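Oxidized polyvinyl alcohol hydrolase (Pseudomonas sp. VM15C, PDB 3WWC) hydrolyses beta-diketones, among them 4,6-nonanedione and oxidized polyvinyl alcohol, the latter as the second step of polyvinyl alcohol degradation. Local coordinates at residues Glu32-Glu35 and Gly36-Asp40; Pro213-Phe216 and Asp217-Arg220; Ala273-Arg276 and Pro277-Gln280. The protein carries 1 engineered substitution. One frame throughout, in Å; residues are numbered along the deposited sequence.

Interaction 1: residues Glu32-Glu35 and Gly36-Asp40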
loop_
_atom_site.group_PDB
_atom_site.type_symbol
_atom_site.label_atom_id
_atom_site.label_comp_id
_atom_site.label_asym_id
_atom_site.label_seq_id
_atom_site.Cartn_x
_atom_site.Cartn_y
_atom_site.Cartn_z
ATOM N N GLU A 32 21.099 -13.165 -9.440
ATOM C CA GLU A 32 20.482 -13.681 -10.649
ATOM C C GLU A 32 18.978 -13.749 -10.444
ATOM O O GLU A 32 18.507 -14.641 -9.773
ATOM C CB GLU A 32 21.005 -15.086 -10.933
ATOM C CG GLU A 32 22.505 -15.216 -10.728
ATOM C CD GLU A 32 23.022 -16.612 -11.036
ATOM O OE1 GLU A 32 23.453 -16.837 -12.187
ATOM O OE2 GLU A 32 22.990 -17.480 -10.127
ATOM N N VAL A 33 18.239 -12.801 -11.004
ATOM C CA VAL A 33 16.787 -12.784 -10.889
ATOM C C VAL A 33 16.148 -13.909 -11.653
ATOM O O VAL A 33 16.635 -14.314 -12.719
ATOM C CB VAL A 33 16.210 -11.488 -11.425
ATOM C CG1 VAL A 33 14.671 -11.493 -11.275
ATOM C CG2 VAL A 33 16.797 -10.375 -10.703
ATOM N N LYS A 34 15.067 -14.444 -11.112
ATOM C CA LYS A 34 14.392 -15.531 -11.771
ATOM C C LYS A 34 12.889 -15.411 -11.692
ATOM O O LYS A 34 12.360 -14.628 -10.896
ATOM C CB LYS A 34 14.827 -16.869 -11.141
ATOM C CG LYS A 34 14.596 -16.941 -9.651
ATOM C CD LYS A 34 14.949 -18.327 -9.014
ATOM C CE LYS A 34 13.903 -19.432 -9.341
ATOM N NZ LYS A 34 12.557 -19.228 -8.731
ATOM N N GLU A 35 12.204 -16.186 -12.531
ATOM C CA GLU A 35 10.762 -16.229 -12.473
ATOM C C GLU A 35 10.501 -17.012 -11.210
ATOM O O GLU A 35 11.258 -17.922 -10.852
ATOM C CB GLU A 35 10.199 -16.993 -13.667
ATOM C CG GLU A 35 8.743 -17.305 -13.543
ATOM C CD GLU A 35 8.152 -17.906 -14.822
ATOM O OE1 GLU A 35 8.911 -18.172 -15.772
ATOM O OE2 GLU A 35 6.921 -18.115 -14.862
ATOM N N GLY A 36 9.432 -16.675 -10.511
ATOM C CA GLY A 36 9.092 -17.377 -9.296
ATOM C C GLY A 36 9.753 -16.799 -8.053
ATOM O O GLY A 36 9.996 -15.593 -7.983
ATOM N N LEU A 37 10.082 -17.655 -7.097
ATOM C CA LEU A 37 10.663 -17.204 -5.847
ATOM C C LEU A 37 12.131 -16.825 -5.924
ATOM O O LEU A 37 12.941 -17.622 -6.464
ATOM C CB LEU A 37 10.500 -18.288 -4.785
ATOM C CG LEU A 37 11.043 -17.917 -3.409
ATOM C CD1 LEU A 37 10.253 -16.781 -2.766
ATOM C CD2 LEU A 37 10.892 -19.169 -2.515
ATOM N N ASN A 38 12.474 -15.608 -5.457
ATOM C CA ASN A 38 13.870 -15.113 -5.413
ATOM C C ASN A 38 14.195 -14.952 -3.953
ATOM O O ASN A 38 13.419 -14.341 -3.219
ATOM C CB ASN A 38 13.925 -13.735 -6.090
ATOM C CG ASN A 38 13.759 -13.843 -7.595
ATOM O OD1 ASN A 38 14.757 -13.849 -8.311
ATOM N ND2 ASN A 38 12.525 -13.980 -8.077
ATOM N N VAL A 39 15.324 -15.483 -3.499
ATOM C CA VAL A 39 15.683 -15.404 -2.092
ATOM C C VAL A 39 17.057 -14.792 -1.905
ATOM O O VAL A 39 17.771 -14.572 -2.900
ATOM C CB VAL A 39 15.678 -16.814 -1.397
ATOM C CG1 VAL A 39 14.295 -17.454 -1.531
ATOM C CG2 VAL A 39 16.725 -17.715 -2.044
ATOM N N ASP A 40 17.432 -14.518 -0.663
ATOM C CA ASP A 40 18.731 -13.918 -0.317
ATOM C C ASP A 40 19.107 -12.653 -1.077
ATOM O O ASP A 40 20.295 -12.393 -1.406
ATOM C CB ASP A 40 19.832 -14.984 -0.461
ATOM C CG ASP A 40 19.619 -16.119 0.500
ATOM O OD1 ASP A 40 19.130 -15.845 1.617
ATOM O OD2 ASP A 40 19.955 -17.264 0.146
HETATM O O HOH W 1 17.007 -15.298 -7.710
#

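Interaction 2: residues Pro213-Phe216 and Asp217-Arg220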
loop_
_atom_site.group_PDB
_atom_site.type_symbol
_atom_site.label_atom_id
_atom_site.label_comp_id
_atom_site.label_asym_id
_atom_site.label_seq_id
_atom_site.Cartn_x
_atom_site.Cartn_y
_atom_site.Cartn_z
ATOM N N PRO A 213 2.126 11.719 18.598
ATOM C CA PRO A 213 1.313 10.519 18.366
ATOM C C PRO A 213 0.029 10.578 19.171
ATOM O O PRO A 213 -0.022 11.080 20.323
ATOM C CB PRO A 213 2.209 9.371 18.822
ATOM C CG PRO A 213 3.606 9.930 18.561
ATOM C CD PRO A 213 3.501 11.365 18.997
ATOM N N LEU A 214 -1.037 10.083 18.562
ATOM C CA LEU A 214 -2.341 10.055 19.227
ATOM C C LEU A 214 -2.733 8.615 19.404
ATOM O O LEU A 214 -2.362 7.744 18.587
ATOM C CB LEU A 214 -3.397 10.743 18.347
ATOM C CG LEU A 214 -3.170 12.236 18.062
ATOM C CD1 LEU A 214 -4.161 12.787 17.016
ATOM C CD2 LEU A 214 -3.282 13.008 19.415
ATOM N N SER A 215 -3.463 8.337 20.472
ATOM C CA SER A 215 -3.971 6.996 20.691
ATOM C C SER A 215 -4.984 6.699 19.587
ATOM O O SER A 215 -5.458 7.589 18.877
ATOM C CB SER A 215 -4.721 6.891 22.024
ATOM O OG SER A 215 -5.812 7.829 22.047
ATOM N N PHE A 216 -5.310 5.422 19.455
ATOM C CA PHE A 216 -6.313 5.003 18.469
ATOM C C PHE A 216 -7.581 5.877 18.674
ATOM O O PHE A 216 -8.116 6.451 17.716
ATOM C CB PHE A 216 -6.657 3.522 18.697
ATOM C CG PHE A 216 -7.969 3.119 18.079
ATOM C CD1 PHE A 216 -8.134 3.172 16.699
ATOM C CD2 PHE A 216 -9.046 2.782 18.878
ATOM C CE1 PHE A 216 -9.371 2.901 16.098
ATOM C CE2 PHE A 216 -10.291 2.511 18.324
ATOM C CZ PHE A 216 -10.472 2.570 16.918
ATOM N N ASP A 217 -8.063 6.008 19.916
ATOM C CA ASP A 217 -9.281 6.808 20.148
ATOM C C ASP A 217 -9.133 8.285 19.783
ATOM O O ASP A 217 -10.020 8.899 19.186
ATOM C CB ASP A 217 -9.723 6.748 21.630
ATOM C CG ASP A 217 -10.365 5.421 22.016
ATOM O OD1 ASP A 217 -10.920 4.696 21.160
ATOM O OD2 ASP A 217 -10.351 5.090 23.232
ATOM N N ASP A 218 -8.005 8.879 20.163
ATOM C CA ASP A 218 -7.812 10.273 19.877
ATOM C C ASP A 218 -7.619 10.538 18.394
ATOM O O ASP A 218 -8.068 11.551 17.897
ATOM C CB ASP A 218 -6.642 10.877 20.692
ATOM C CG ASP A 218 -7.022 11.120 22.168
ATOM O OD1 ASP A 218 -8.224 10.955 22.528
ATOM O OD2 ASP A 218 -6.091 11.482 22.944
ATOM N N ALA A 219 -6.983 9.600 17.691
ATOM C CA ALA A 219 -6.751 9.787 16.262
ATOM C C ALA A 219 -8.082 9.687 15.542
ATOM O O ALA A 219 -8.322 10.404 14.584
ATOM C CB ALA A 219 -5.745 8.690 15.729
ATOM N N ARG A 220 -8.931 8.785 16.003
ATOM C CA ARG A 220 -10.252 8.568 15.392
ATOM C C ARG A 220 -11.062 9.844 15.601
ATOM O O ARG A 220 -11.692 10.369 14.694
ATOM C CB ARG A 220 -10.894 7.387 16.100
ATOM C CG ARG A 220 -12.121 6.787 15.459
ATOM C CD ARG A 220 -12.751 5.806 16.442
ATOM N NE ARG A 220 -13.467 4.756 15.749
ATOM C CZ ARG A 220 -14.093 3.765 16.369
ATOM N NH1 ARG A 220 -14.072 3.717 17.722
ATOM N NH2 ARG A 220 -14.720 2.832 15.645
HETATM O O HOH W 2 -3.587 10.310 22.511
#

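Interaction 3: residues Ala273-Arg276 and Pro277-Gln280. With BUA (butanoic acid), chain C.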
loop_
_atom_site.group_PDB
_atom_site.type_symbol
_atom_site.label_atom_id
_atom_site.label_comp_id
_atom_site.label_asym_id
_atom_site.label_seq_id
_atom_site.Cartn_x
_atom_site.Cartn_y
_atom_site.Cartn_z
ATOM N N ALA A 273 -7.944 -0.533 15.275
ATOM C CA ALA A 273 -7.868 0.266 14.060
ATOM C C ALA A 273 -9.234 0.410 13.413
ATOM O O ALA A 273 -10.002 -0.552 13.369
ATOM C CB ALA A 273 -6.905 -0.348 13.081
ATOM N N ASP A 274 -9.508 1.616 12.934
ATOM C CA ASP A 274 -10.755 1.919 12.243
ATOM C C ASP A 274 -10.275 2.561 10.942
ATOM O O ASP A 274 -9.623 3.595 10.960
ATOM C CB ASP A 274 -11.563 2.922 13.070
ATOM C CG ASP A 274 -12.864 3.325 12.392
ATOM O OD1 ASP A 274 -12.999 3.106 11.159
ATOM O OD2 ASP A 274 -13.773 3.856 13.090
ATOM N N TYR A 275 -10.636 1.954 9.808
ATOM C CA TYR A 275 -10.085 2.491 8.551
ATOM C C TYR A 275 -10.899 3.587 7.883
ATOM O O TYR A 275 -10.525 4.126 6.840
ATOM C CB TYR A 275 -9.755 1.309 7.607
ATOM C CG TYR A 275 -8.755 0.388 8.276
ATOM C CD1 TYR A 275 -9.193 -0.657 9.099
ATOM C CD2 TYR A 275 -7.386 0.598 8.127
ATOM C CE1 TYR A 275 -8.286 -1.477 9.766
ATOM C CE2 TYR A 275 -6.475 -0.205 8.804
ATOM C CZ TYR A 275 -6.936 -1.222 9.605
ATOM O OH TYR A 275 -6.051 -2.018 10.277
ATOM N N ARG A 276 -11.982 3.996 8.516
ATOM C CA ARG A 276 -12.724 5.135 7.977
ATOM C C ARG A 276 -11.835 6.413 8.108
ATOM O O ARG A 276 -11.607 7.120 7.127
ATOM C CB ARG A 276 -14.062 5.268 8.768
ATOM C CG ARG A 276 -14.876 6.520 8.329
ATOM C CD ARG A 276 -15.953 6.886 9.403
ATOM N NE ARG A 276 -16.788 5.734 9.689
ATOM C CZ ARG A 276 -17.925 5.457 9.062
ATOM N NH1 ARG A 276 -18.398 6.275 8.126
ATOM N NH2 ARG A 276 -18.543 4.323 9.304
ATOM N N PRO A 277 -11.325 6.736 9.323
ATOM C CA PRO A 277 -10.494 7.943 9.358
ATOM C C PRO A 277 -9.200 7.879 8.541
ATOM O O PRO A 277 -8.746 8.906 8.040
ATOM C CB PRO A 277 -10.211 8.146 10.853
ATOM C CG PRO A 277 -10.363 6.805 11.456
ATOM C CD PRO A 277 -11.550 6.205 10.680
ATOM N N SER A 278 -8.600 6.696 8.440
ATOM C CA SER A 278 -7.346 6.596 7.712
ATOM C C SER A 278 -7.523 6.658 6.211
ATOM O O SER A 278 -6.674 7.259 5.541
ATOM C CB SER A 278 -6.579 5.360 8.131
ATOM O OG SER A 278 -7.331 4.210 7.870
ATOM N N THR A 279 -8.590 6.062 5.660
ATOM C CA THR A 279 -8.812 6.211 4.231
ATOM C C THR A 279 -9.225 7.675 3.955
ATOM O O THR A 279 -8.851 8.271 2.962
ATOM C CB THR A 279 -9.852 5.210 3.706
ATOM O OG1 THR A 279 -11.111 5.388 4.414
ATOM C CG2 THR A 279 -9.323 3.775 3.834
ATOM N N GLN A 280 -10.011 8.278 4.832
ATOM C CA GLN A 280 -10.387 9.678 4.631
ATOM C C GLN A 280 -9.126 10.526 4.642
ATOM O O GLN A 280 -8.938 11.355 3.758
ATOM C CB GLN A 280 -11.303 10.182 5.777
ATOM C CG GLN A 280 -11.740 11.605 5.586
ATOM C CD GLN A 280 -12.796 11.726 4.483
ATOM O OE1 GLN A 280 -13.883 11.143 4.588
ATOM N NE2 GLN A 280 -12.473 12.473 3.420
HETATM C C1 BUA C . -2.695 -2.071 12.724
HETATM C C2 BUA C . -3.579 -2.688 11.638
HETATM C C3 BUA C . -2.713 -3.551 10.720
HETATM C C4 BUA C . -3.570 -4.271 9.677
HETATM O O1 BUA C . -3.157 -5.386 9.284
HETATM O O2 BUA C . -4.574 -3.656 9.249
#

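Interaction 1: residues Glu32-Glu35 and Gly36-Asp40
Gly36, where the chain turns from the Glu32-Glu35 loop into a strand, has a positive phi (88°), and at these backbone angles a CB would collide with Glu35 O, which by itself calls for glycine. At Leu37 it is the carbonyl that matters: Leu37 O accepts from Lys34 NZ at 2.8 Å. The lysine chain reaches back by bending at both chi3 and chi4, and Lys34 NZ also gives a bond to Glu35 O at 2.8 Å, so it ties together two carbonyls on the two flanks of the turn. Asn38, the buried member, carries the rest. Its amide meets the backbone of Lys34 with both polar atoms: OD1 accepts from Lys34 N at 2.9 Å, in the carbonyl plane and on a lone pair, while ND2 gives to Lys34 O at 2.9 Å in a nearly straight bond (168°). Two bonds to one residue fix the rotation of the amide. A water on Asn38 OD1 (2.7 Å) also donates to Glu32 O, which extends the link to a residue two places before Lys34. Asn38 thus offers Lys34 N and O an acceptor and a donor, as a peptide group would, on strand 36-43, which pairs antiparallel with strand 46-53 at the edge of the central sheet, as in the alpha/beta-hydrolase fold.

Interaction 2: residues Pro213-Phe216 and Asp217-Arg220
Ser215 O and Phe216 O accept the first helical i to i+4 bonds here, from Ala219 N at 2.8 Å and from Arg220 N at 3.0 Å. Ahead of them the Ser215 side chain turns back on the helix: with chi1 at 58°, OG stands between the backbone N and the carbonyl carbon and accepts from Asp218 N at 3.1 Å, in a fairly straight bond (161°). A water accepts from Ser215 N and donates to Asp218 OD2, both at 2.8 Å, so the return half of a capping box is made through solvent and not by the carboxylate itself. Ser215 is therefore the N-cap of helix 216-225, and the residue before it completes a hydrophobic staple, Leu214 CB lying 4.1 Å from Ala219 CB while the leucine side chain runs at about a right angle to that of Asp218. Two carboxylates, Asp217 and Asp218, sit in the first turn, where the helix end would be expected to favour negative charge. Asp217 OD1 also lies 3.5 Å from Phe216 CD2.

Farther along, Phe216 and Arg220 run side by side in the same direction. Phe216 CZ sits over one face of the guanidinium, offset toward its rim and 3.9 Å from Arg220 CZ, with the two planes tilted by 43°, so the groups meet at a slant. The arginine chain is extended from CG to NE, which carries NE to Asp274 for a salt bridge. The phenylalanine ring also packs on Leu271 and Asp274 of strand 269-274, and its side chain comes within about 7 Å of a bound butanoic acid.

Interaction 3: residues Ala273-Arg276 and Pro277-Gln280
Tyr275 is engaged at both ends: its hydroxyl gives a hydrogen bond to butanoic acid O2, and its carbonyl takes two from Thr279. The first is very short, 2.4 Å between Tyr275 OH and O2 of the acid, and Tyr275 OH is only 2.9 Å from C2 of the acid, so the detailed geometry there is uncertain. Ser71 and His303 bind the same acid, and the His303 ring stacks on that of Tyr275. Behind the ring, Tyr275 O accepts from Thr279 N at 3.0 Å and from Thr279 OG1 at 2.8 Å, the hydroxyl lying in the carbonyl plane. Ser278 OG, bonded to Gly202 O, lies obliquely against the ring, 3.6 Å from Tyr275 CD2.

One shell out, Asp274 caps helix 275-288: with CG anti to the backbone N (chi1 178°), OD1 accepts from Arg276 N at 3.0 Å, met from above the carboxylate plane, while OD2 is bound by Arg220. Pro277 CD packs 3.5 Å from Asp274 OD1. A tyrosine whose backbone is held by Thr279 and whose ring stacks on His303 is consistent with a role, shared with Ser71 and His303, in holding the butanoic acid near the engineered Ala177.

Along the chain the three contacts come in series. Interaction 1 lies at the outermost strand 36-43 of the central sheet, on the other side of the chain's centre from the other two; its centre is about 41 Å from that of interaction 2 and about 36 Å from that of interaction 3. Interactions 2 and 3 have centres about 11 Å apart and touch: each is the beginning of a helix, 216-225 and 275-288, and the strand 269-274 that leads into the second packs on the first, with Phe216 CE1 3.4 Å from Asp274 N. Asp274 thus joins the two helix starts beside the butanoic acid pocket, whereas interaction 1 is peripheral.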